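Long-range contacts in beta-lactamase (Sphaerobacter thermophilus, PDB 4EWF), which probably hydrolyses beta-lactams to substituted beta-amino acids, as a member of the class A beta-lactamase family: residues 26-31 and 239-244; 47-52 and 159-164; 193-198 and 213-218. All blocks are in the same frame, centred on the assembly; numbering follows the deposited sequence.

Contact 1 (26-31 and 239-244); sequences GTVGAT and VAVFTE
T27, G29 and T31 form hydrogen-bonded pairs with E244, F242 and A240. They join strands 27-33 and 235-244 in the five-stranded antiparallel sheet of the class A beta-lactamase fold. The directions of the two short segments differ by 170°. Each of the three pairs has two backbone bonds. In the middle pair, G29 N reaches F242 O at 2.8 Å, and the bond is almost straight at 173°. In the first pair, E244 N to T27 O is 2.9 Å and more bent. Between them lie the non-hydrogen-bonded pairs V28-T243 and A30-V241. There the strands come closer, with A30 CA 4.4 Å from V241 CA. CA-H groups also point at carbonyl oxygens, as from A30 CA to A240 O at 3.3 Å.

The side chains of V28, A30, V241 and T243 share one face of the sheet. A30 CB meets V241 CG2 at 4.0 Å. V28 and T243 lie side by side and touch through CG2 methyls 4.2 Å apart. Helix 249-266 covers this face, with I256 against V241 and T243, and I259 against V28.

T27, T31, A240, F242 and E244 send their side chains to the other face. F242 has CG anti to its carbonyl carbon (chi1 near -69°). This leads the ring away from strand 27-33, onto N225 and V227 of strand 223-232. T31 packs on helix 164-175, and its OG1 bonds to D165.

Further out, N43 and E22 bond to the backbone of V28, and T243 OG1 bonds to V224 O. At the partly exposed end of the strand pair, one water joins T27 OG1 to E244 OE2, lying 2.7 Å from E244 OE2.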
loop_
_atom_site.group_PDB
_atom_site.type_symbol
_atom_site.label_atom_id
_atom_site.label_comp_id
_atom_site.label_asym_id
_atom_site.label_seq_id
_atom_site.Cartn_x
_atom_site.Cartn_y
_atom_site.Cartn_z
ATOM N N GLY A 26 10.904 -18.683 -1.412
ATOM C CA GLY A 26 9.846 -17.779 -0.999
ATOM C C GLY A 26 8.743 -17.684 -2.044
ATOM O O GLY A 26 8.775 -18.367 -3.069
ATOM N N THR A 27 7.773 -16.815 -1.796
ATOM C CA THR A 27 6.621 -16.674 -2.686
ATOM C C THR A 27 6.370 -15.224 -3.043
ATOM O O THR A 27 6.453 -14.347 -2.183
ATOM C CB THR A 27 5.339 -17.254 -2.014
ATOM O OG1 THR A 27 5.536 -18.648 -1.772
ATOM C CG2 THR A 27 4.101 -17.076 -2.918
ATOM N N VAL A 28 6.024 -14.982 -4.308
ATOM C CA VAL A 28 5.633 -13.647 -4.765
ATOM C C VAL A 28 4.175 -13.666 -5.249
ATOM O O VAL A 28 3.728 -14.637 -5.864
ATOM C CB VAL A 28 6.560 -13.168 -5.926
ATOM C CG1 VAL A 28 6.031 -11.873 -6.581
ATOM C CG2 VAL A 28 7.994 -12.971 -5.413
ATOM N N GLY A 29 3.431 -12.613 -4.937
ATOM C CA GLY A 29 2.119 -12.398 -5.532
ATOM C C GLY A 29 2.195 -11.033 -6.189
ATOM O O GLY A 29 2.686 -10.077 -5.581
ATOM N N ALA A 30 1.737 -10.936 -7.434
ATOM C CA ALA A 30 1.833 -9.682 -8.179
ATOM C C ALA A 30 0.661 -9.534 -9.122
ATOM O O ALA A 30 0.323 -10.457 -9.871
ATOM C CB ALA A 30 3.136 -9.628 -8.968
ATOM N N THR A 31 0.053 -8.357 -9.088
ATOM C CA THR A 31 -0.954 -7.973 -10.053
ATOM C C THR A 31 -0.555 -6.591 -10.549
ATOM O O THR A 31 -0.436 -5.657 -9.770
ATOM C CB THR A 31 -2.368 -7.949 -9.414
ATOM O OG1 THR A 31 -2.722 -9.276 -9.012
ATOM C CG2 THR A 31 -3.407 -7.445 -10.407
ATOM N N VAL A 239 0.616 -1.211 -9.555
ATOM C CA VAL A 239 1.491 -2.270 -9.073
ATOM C C VAL A 239 1.135 -2.733 -7.655
ATOM O O VAL A 239 1.204 -1.964 -6.706
ATOM C CB VAL A 239 2.965 -1.808 -9.088
ATOM C CG1 VAL A 239 3.882 -2.899 -8.491
ATOM C CG2 VAL A 239 3.374 -1.430 -10.509
ATOM N N ALA A 240 0.754 -3.994 -7.522
ATOM C CA ALA A 240 0.522 -4.572 -6.200
ATOM C C ALA A 240 1.367 -5.843 -6.066
ATOM O O ALA A 240 1.079 -6.865 -6.688
ATOM C CB ALA A 240 -0.975 -4.869 -6.000
ATOM N N VAL A 241 2.445 -5.762 -5.300
ATOM C CA VAL A 241 3.330 -6.907 -5.136
ATOM C C VAL A 241 3.456 -7.264 -3.669
ATOM O O VAL A 241 3.738 -6.404 -2.839
ATOM C CB VAL A 241 4.726 -6.612 -5.712
ATOM C CG1 VAL A 241 5.675 -7.788 -5.481
ATOM C CG2 VAL A 241 4.600 -6.305 -7.200
ATOM N N PHE A 242 3.202 -8.533 -3.360
ATOM C CA PHE A 242 3.367 -9.072 -2.020
ATOM C C PHE A 242 4.453 -10.124 -2.050
ATOM O O PHE A 242 4.513 -10.923 -2.985
ATOM C CB PHE A 242 2.036 -9.664 -1.522
ATOM C CG PHE A 242 0.991 -8.609 -1.266
ATOM C CD1 PHE A 242 0.688 -8.216 0.028
ATOM C CD2 PHE A 242 0.368 -7.962 -2.324
ATOM C CE1 PHE A 242 -0.263 -7.221 0.275
ATOM C CE2 PHE A 242 -0.587 -6.957 -2.092
ATOM C CZ PHE A 242 -0.894 -6.585 -0.781
ATOM N N THR A 243 5.331 -10.125 -1.046
ATOM C CA THR A 243 6.336 -11.183 -0.998
ATOM C C THR A 243 6.421 -11.775 0.400
ATOM O O THR A 243 6.240 -11.086 1.402
ATOM C CB THR A 243 7.761 -10.743 -1.454
ATOM O OG1 THR A 243 8.452 -10.102 -0.370
ATOM C CG2 THR A 243 7.720 -9.823 -2.680
ATOM N N GLU A 244 6.731 -13.061 0.450
ATOM C CA GLU A 244 6.677 -13.806 1.686
ATOM C C GLU A 244 7.834 -14.793 1.720
ATOM O O GLU A 244 8.085 -15.521 0.747
ATOM C CB GLU A 244 5.316 -14.511 1.704
ATOM C CG GLU A 244 5.096 -15.605 2.664
ATOM C CD GLU A 244 3.707 -16.206 2.465
ATOM O OE1 GLU A 244 2.724 -15.439 2.512
ATOM O OE2 GLU A 244 3.605 -17.427 2.231
HETATM O O HOH W 1 5.547 -18.715 0.900
#

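Contact 2 (47-52 and 159-164); sequences RFRAAS and ENWATP
The guanidinium of R49 has W161 on one face and E159 at its edge. W161 CH2 lies over that face toward the rim, with the two planes 34° apart. At the edge, R49 NH1 makes a salt bridge to E159 OE2 at 2.6 Å. E159 OE2 accepts with its anti lone pair, and the carboxylate is turned 73° from the guanidinium plane. The indole has E159 CG over one face, toward the rim. F48 O lies at its edge, 3.5 Å from W161 CE3. E159 is folded at chi2 (60°), which brings its carboxylate back beside R49. Its OE2 also takes the A153 backbone N-H, and its OE1 takes the N-H of N160. The F48 ring has A162 O at its edge, and F48 CE2 meets P164 CD at 4.0 Å.

F48 and A162 exchange two backbone bonds, and A50 N adds a third to N160 O at 2.9 Å. A50 CB packs on A162 CB at 3.7 Å. Waters connect E159 and N160 to the backbone of A51.

This is a small two-stranded antiparallel sheet. Just beyond strand 48-49, after A50 and A51, comes S52, which, by its SxxK pattern, is probably the nucleophilic serine of the class A beta-lactamase active site.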
loop_
_atom_site.group_PDB
_atom_site.type_symbol
_atom_site.label_atom_id
_atom_site.label_comp_id
_atom_site.label_asym_id
_atom_site.label_seq_id
_atom_site.Cartn_x
_atom_site.Cartn_y
_atom_site.Cartn_z
ATOM N N ARG A 47 -3.553 -15.587 -0.891
ATOM C CA ARG A 47 -3.642 -14.796 0.332
ATOM C C ARG A 47 -2.272 -14.578 0.987
ATOM O O ARG A 47 -1.559 -15.539 1.266
ATOM C CB ARG A 47 -4.583 -15.488 1.323
ATOM C CG ARG A 47 -5.994 -15.702 0.784
ATOM C CD ARG A 47 -6.772 -16.757 1.602
ATOM N NE ARG A 47 -8.118 -16.974 1.078
ATOM C CZ ARG A 47 -8.516 -18.066 0.428
ATOM N NH1 ARG A 47 -7.675 -19.090 0.219
ATOM N NH2 ARG A 47 -9.774 -18.150 0.001
ATOM N N PHE A 48 -1.920 -13.311 1.214
ATOM C CA PHE A 48 -0.678 -12.914 1.887
ATOM C C PHE A 48 -1.033 -12.069 3.126
ATOM O O PHE A 48 -2.106 -11.468 3.176
ATOM C CB PHE A 48 0.148 -12.012 0.955
ATOM C CG PHE A 48 0.651 -12.714 -0.282
ATOM C CD1 PHE A 48 1.943 -13.215 -0.326
ATOM C CD2 PHE A 48 -0.177 -12.889 -1.380
ATOM C CE1 PHE A 48 2.424 -13.874 -1.462
ATOM C CE2 PHE A 48 0.287 -13.556 -2.533
ATOM C CZ PHE A 48 1.590 -14.047 -2.565
ATOM N N ARG A 49 -0.130 -11.987 4.101
ATOM C CA ARG A 49 -0.305 -11.010 5.178
ATOM C C ARG A 49 -0.225 -9.621 4.573
ATOM O O ARG A 49 0.695 -9.307 3.810
ATOM C CB ARG A 49 0.752 -11.178 6.286
ATOM C CG ARG A 49 0.686 -12.543 6.980
ATOM C CD ARG A 49 1.703 -12.672 8.123
ATOM N NE ARG A 49 1.904 -14.079 8.459
ATOM C CZ ARG A 49 1.142 -14.750 9.307
ATOM N NH1 ARG A 49 0.139 -14.140 9.923
ATOM N NH2 ARG A 49 1.385 -16.021 9.549
ATOM N N ALA A 50 -1.207 -8.788 4.878
ATOM C CA ALA A 50 -1.224 -7.451 4.300
ATOM C C ALA A 50 -0.132 -6.595 4.911
ATOM O O ALA A 50 0.379 -5.689 4.253
ATOM C CB ALA A 50 -2.589 -6.782 4.515
ATOM N N ALA A 51 0.228 -6.881 6.165
ATOM C CA ALA A 51 1.088 -5.959 6.898
ATOM C C ALA A 51 0.499 -4.548 6.771
ATOM O O ALA A 51 -0.725 -4.362 6.763
ATOM C CB ALA A 51 2.521 -6.007 6.351
ATOM N N SER A 52 1.357 -3.552 6.620
ATOM C CA SER A 52 0.892 -2.169 6.571
ATOM C C SER A 52 0.125 -1.730 5.315
ATOM O O SER A 52 -0.342 -0.597 5.268
ATOM C CB SER A 52 2.075 -1.221 6.791
ATOM O OG SER A 52 2.507 -1.316 8.130
ATOM N N GLU A 159 -5.834 -12.338 11.563
ATOM C CA GLU A 159 -4.822 -11.654 10.789
ATOM C C GLU A 159 -5.502 -10.773 9.749
ATOM O O GLU A 159 -6.678 -10.993 9.407
ATOM C CB GLU A 159 -3.894 -12.689 10.114
ATOM C CG GLU A 159 -2.757 -12.102 9.262
ATOM C CD GLU A 159 -1.799 -11.210 10.055
ATOM O OE1 GLU A 159 -2.128 -10.022 10.274
ATOM O OE2 GLU A 159 -0.714 -11.698 10.446
ATOM N N ASN A 160 -4.771 -9.765 9.276
ATOM C CA ASN A 160 -5.208 -8.924 8.172
ATOM C C ASN A 160 -4.655 -9.505 6.866
ATOM O O ASN A 160 -3.447 -9.453 6.627
ATOM C CB ASN A 160 -4.687 -7.491 8.336
ATOM C CG ASN A 160 -5.132 -6.850 9.635
ATOM O OD1 ASN A 160 -6.234 -7.098 10.115
ATOM N ND2 ASN A 160 -4.262 -6.041 10.224
ATOM N N TRP A 161 -5.540 -10.048 6.036
ATOM C CA TRP A 161 -5.154 -10.737 4.800
ATOM C C TRP A 161 -5.319 -9.818 3.597
ATOM O O TRP A 161 -6.161 -8.930 3.598
ATOM C CB TRP A 161 -5.995 -12.022 4.607
ATOM C CG TRP A 161 -5.794 -13.005 5.731
ATOM C CD1 TRP A 161 -6.692 -13.330 6.718
ATOM C CD2 TRP A 161 -4.599 -13.750 6.014
ATOM N NE1 TRP A 161 -6.130 -14.238 7.587
ATOM C CE2 TRP A 161 -4.846 -14.514 7.179
ATOM C CE3 TRP A 161 -3.341 -13.845 5.394
ATOM C CZ2 TRP A 161 -3.885 -15.376 7.738
ATOM C CZ3 TRP A 161 -2.380 -14.695 5.946
ATOM C CH2 TRP A 161 -2.664 -15.457 7.110
ATOM N N ALA A 162 -4.499 -10.033 2.573
ATOM C CA ALA A 162 -4.603 -9.299 1.324
ATOM C C ALA A 162 -4.410 -10.248 0.150
ATOM O O ALA A 162 -3.801 -11.310 0.299
ATOM C CB ALA A 162 -3.530 -8.231 1.270
ATOM N N THR A 163 -4.889 -9.848 -1.025
ATOM C CA THR A 163 -4.419 -10.477 -2.256
ATOM C C THR A 163 -3.930 -9.378 -3.172
ATOM O O THR A 163 -4.401 -8.254 -3.093
ATOM C CB THR A 163 -5.510 -11.298 -3.001
ATOM O OG1 THR A 163 -6.494 -10.409 -3.530
ATOM C CG2 THR A 163 -6.175 -12.288 -2.067
ATOM N N PRO A 164 -2.969 -9.699 -4.051
ATOM C CA PRO A 164 -2.515 -8.689 -5.017
ATOM C C PRO A 164 -3.699 -8.182 -5.866
ATOM O O PRO A 164 -3.818 -6.970 -6.067
ATOM C CB PRO A 164 -1.490 -9.458 -5.879
ATOM C CG PRO A 164 -1.032 -10.621 -5.004
ATOM C CD PRO A 164 -2.275 -10.996 -4.206
HETATM O O HOH W 2 -1.707 -5.743 9.002
HETATM O O HOH W 3 -1.035 -8.455 8.149
#

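Contact 3 (193-198 and 213-218); sequences EKQQNP and WGSKTG. With SO4 (sulfate ion), chain E.
Q195 is the residue most covered here, and its amide lies over strand 213-218. Q195 NE2 gives a nearly straight bond to S215 O, 2.9 Å long. The donor sits above the carbonyl plane, not on a lone pair. Q195 CG is anti to the backbone N (chi1 175°), and the bend at chi2 then turns the amide along the strand. At the other side of the amide, Q195 OE1 accepts N197 N at 2.9 Å, on a lone pair, so the same amide is tied to its own loop's backbone as well as to the strand.

W213 reaches the same loop with the far end of its indole. W213 CH2 lies 3.8 Å from N197 O, which is at the ring edge. It also meets P198 CA at 3.9 Å. Water 4 sits over one face of the ring and bridges E193 O and W213 O.

K216, T217 and G218 fit the KTG motif on the edge strand of a class A beta-lactamase sheet. T217 CG2 packs against Q195 OE1 at 3.9 Å. T217 OG1 donates to O2 of a sulfate at 2.7 Å, and K216 NZ is 3.0 Å from that same O2. S52 and S219 also bond to the sulfate, probably a crystallisation ion. Another water links N197 ND2, T217 OG1 and sulfate O4.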
loop_
_atom_site.group_PDB
_atom_site.type_symbol
_atom_site.label_atom_id
_atom_site.label_comp_id
_atom_site.label_asym_id
_atom_site.label_seq_id
_atom_site.Cartn_x
_atom_site.Cartn_y
_atom_site.Cartn_z
ATOM N N GLU A 193 1.934 9.712 -2.535
ATOM C CA GLU A 193 3.151 10.283 -3.110
ATOM C C GLU A 193 4.159 10.660 -2.017
ATOM O O GLU A 193 5.345 10.845 -2.287
ATOM C CB GLU A 193 2.828 11.491 -3.998
ATOM C CG GLU A 193 2.067 11.113 -5.275
ATOM C CD GLU A 193 1.617 12.315 -6.112
ATOM O OE1 GLU A 193 2.305 13.359 -6.097
ATOM O OE2 GLU A 193 0.574 12.201 -6.798
ATOM N N LYS A 194 3.691 10.761 -0.780
ATOM C CA LYS A 194 4.579 11.145 0.318
ATOM C C LYS A 194 5.284 9.944 0.974
ATOM O O LYS A 194 6.034 10.101 1.939
ATOM C CB LYS A 194 3.816 12.018 1.323
ATOM C CG LYS A 194 3.462 13.375 0.694
ATOM C CD LYS A 194 2.984 14.377 1.700
ATOM C CE LYS A 194 2.781 15.734 1.040
ATOM N NZ LYS A 194 1.867 15.624 -0.131
ATOM N N GLN A 195 5.040 8.750 0.433
ATOM C CA GLN A 195 5.760 7.527 0.813
ATOM C C GLN A 195 7.261 7.797 0.992
ATOM O O GLN A 195 7.911 8.321 0.090
ATOM C CB GLN A 195 5.545 6.458 -0.271
ATOM C CG GLN A 195 6.333 5.167 -0.089
ATOM C CD GLN A 195 6.142 4.560 1.283
ATOM O OE1 GLN A 195 7.087 4.452 2.046
ATOM N NE2 GLN A 195 4.916 4.151 1.595
ATOM N N GLN A 196 7.815 7.452 2.150
ATOM C CA GLN A 196 9.213 7.801 2.412
ATOM C C GLN A 196 10.239 6.724 2.046
ATOM O O GLN A 196 11.439 6.995 2.049
ATOM C CB GLN A 196 9.405 8.248 3.865
ATOM C CG GLN A 196 8.661 9.536 4.165
ATOM C CD GLN A 196 9.206 10.258 5.381
ATOM O OE1 GLN A 196 10.098 9.755 6.077
ATOM N NE2 GLN A 196 8.679 11.453 5.639
ATOM N N ASN A 197 9.775 5.512 1.749
ATOM C CA ASN A 197 10.684 4.435 1.360
ATOM C C ASN A 197 10.679 4.216 -0.157
ATOM O O ASN A 197 9.753 3.593 -0.684
ATOM C CB ASN A 197 10.288 3.139 2.067
ATOM C CG ASN A 197 11.218 1.982 1.721
ATOM O OD1 ASN A 197 12.214 2.173 1.038
ATOM N ND2 ASN A 197 10.896 0.787 2.204
ATOM N N PRO A 198 11.706 4.721 -0.858
ATOM C CA PRO A 198 11.772 4.623 -2.325
ATOM C C PRO A 198 12.412 3.336 -2.853
ATOM O O PRO A 198 12.727 3.280 -4.044
ATOM C CB PRO A 198 12.693 5.786 -2.689
ATOM C CG PRO A 198 13.673 5.814 -1.565
ATOM C CD PRO A 198 12.852 5.480 -0.318
ATOM N N TRP A 213 4.881 9.098 -8.544
ATOM C CA TRP A 213 4.611 7.762 -8.018
ATOM C C TRP A 213 4.195 7.872 -6.555
ATOM O O TRP A 213 4.511 8.850 -5.871
ATOM C CB TRP A 213 5.823 6.834 -8.178
ATOM C CG TRP A 213 6.941 7.122 -7.215
ATOM C CD1 TRP A 213 7.932 8.061 -7.350
ATOM C CD2 TRP A 213 7.186 6.449 -5.973
ATOM N NE1 TRP A 213 8.776 8.016 -6.255
ATOM C CE2 TRP A 213 8.333 7.042 -5.394
ATOM C CE3 TRP A 213 6.533 5.416 -5.285
ATOM C CZ2 TRP A 213 8.842 6.628 -4.157
ATOM C CZ3 TRP A 213 7.037 5.004 -4.058
ATOM C CH2 TRP A 213 8.184 5.608 -3.506
ATOM N N GLY A 214 3.456 6.880 -6.091
ATOM C CA GLY A 214 3.074 6.820 -4.692
ATOM C C GLY A 214 2.850 5.371 -4.354
ATOM O O GLY A 214 2.561 4.561 -5.241
ATOM N N SER A 215 2.964 5.026 -3.082
ATOM C CA SER A 215 2.719 3.651 -2.692
ATOM C C SER A 215 2.537 3.554 -1.184
ATOM O O SER A 215 2.855 4.491 -0.445
ATOM C CB SER A 215 3.882 2.758 -3.131
ATOM O OG SER A 215 4.926 2.754 -2.162
ATOM N N LYS A 216 1.993 2.427 -0.743
ATOM C CA LYS A 216 2.022 2.068 0.664
ATOM C C LYS A 216 2.777 0.757 0.761
ATOM O O LYS A 216 2.367 -0.264 0.188
ATOM C CB LYS A 216 0.623 1.888 1.265
ATOM C CG LYS A 216 0.675 1.532 2.775
ATOM C CD LYS A 216 1.199 2.737 3.567
ATOM C CE LYS A 216 1.568 2.369 5.017
ATOM N NZ LYS A 216 2.892 1.670 5.121
ATOM N N THR A 217 3.885 0.802 1.485
ATOM C CA THR A 217 4.685 -0.378 1.759
ATOM C C THR A 217 4.081 -1.174 2.905
ATOM O O THR A 217 3.227 -0.677 3.652
ATOM C CB THR A 217 6.077 0.045 2.236
ATOM O OG1 THR A 217 5.920 0.998 3.300
ATOM C CG2 THR A 217 6.873 0.680 1.093
ATOM N N GLY A 218 4.556 -2.401 3.053
ATOM C CA GLY A 218 4.226 -3.233 4.192
ATOM C C GLY A 218 5.375 -4.175 4.506
ATOM O O GLY A 218 5.945 -4.803 3.604
HETATM S S SO4 E . 6.372 -0.551 6.520
HETATM O O1 SO4 E . 5.491 -1.572 7.102
HETATM O O2 SO4 E . 5.531 0.472 5.890
HETATM O O3 SO4 E . 7.200 0.057 7.568
HETATM O O4 SO4 E . 7.256 -1.145 5.510
HETATM O O HOH W 4 6.654 10.011 -4.679
HETATM O O HOH W 5 4.727 3.721 4.670
HETATM O O HOH W 6 7.503 3.734 4.617
HETATM O O HOH W 7 8.918 0.769 4.510
#

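Overall arrangement
From the N terminus, helix 12-22 comes first, then 26-31, whose partner 239-244 comes near the end. Contact 1 therefore closes a loop of about 200 residues, and contacts 2 and 3 both nest inside it. Contact 2 opens at 47-52 and closes at 159-164, enclosing much of the helical part. Contact 3 follows in series, tying the loop after helix 182-192 to edge strand 212-220. Contacts 1 and 3 reach the same sheet, with centres about 16 Å apart and no touch. Contact 2 meets both: F48 and P164 pack against strands 27-33 and 235-244, while A51 and S52 pack against 216-218, at the probable active site.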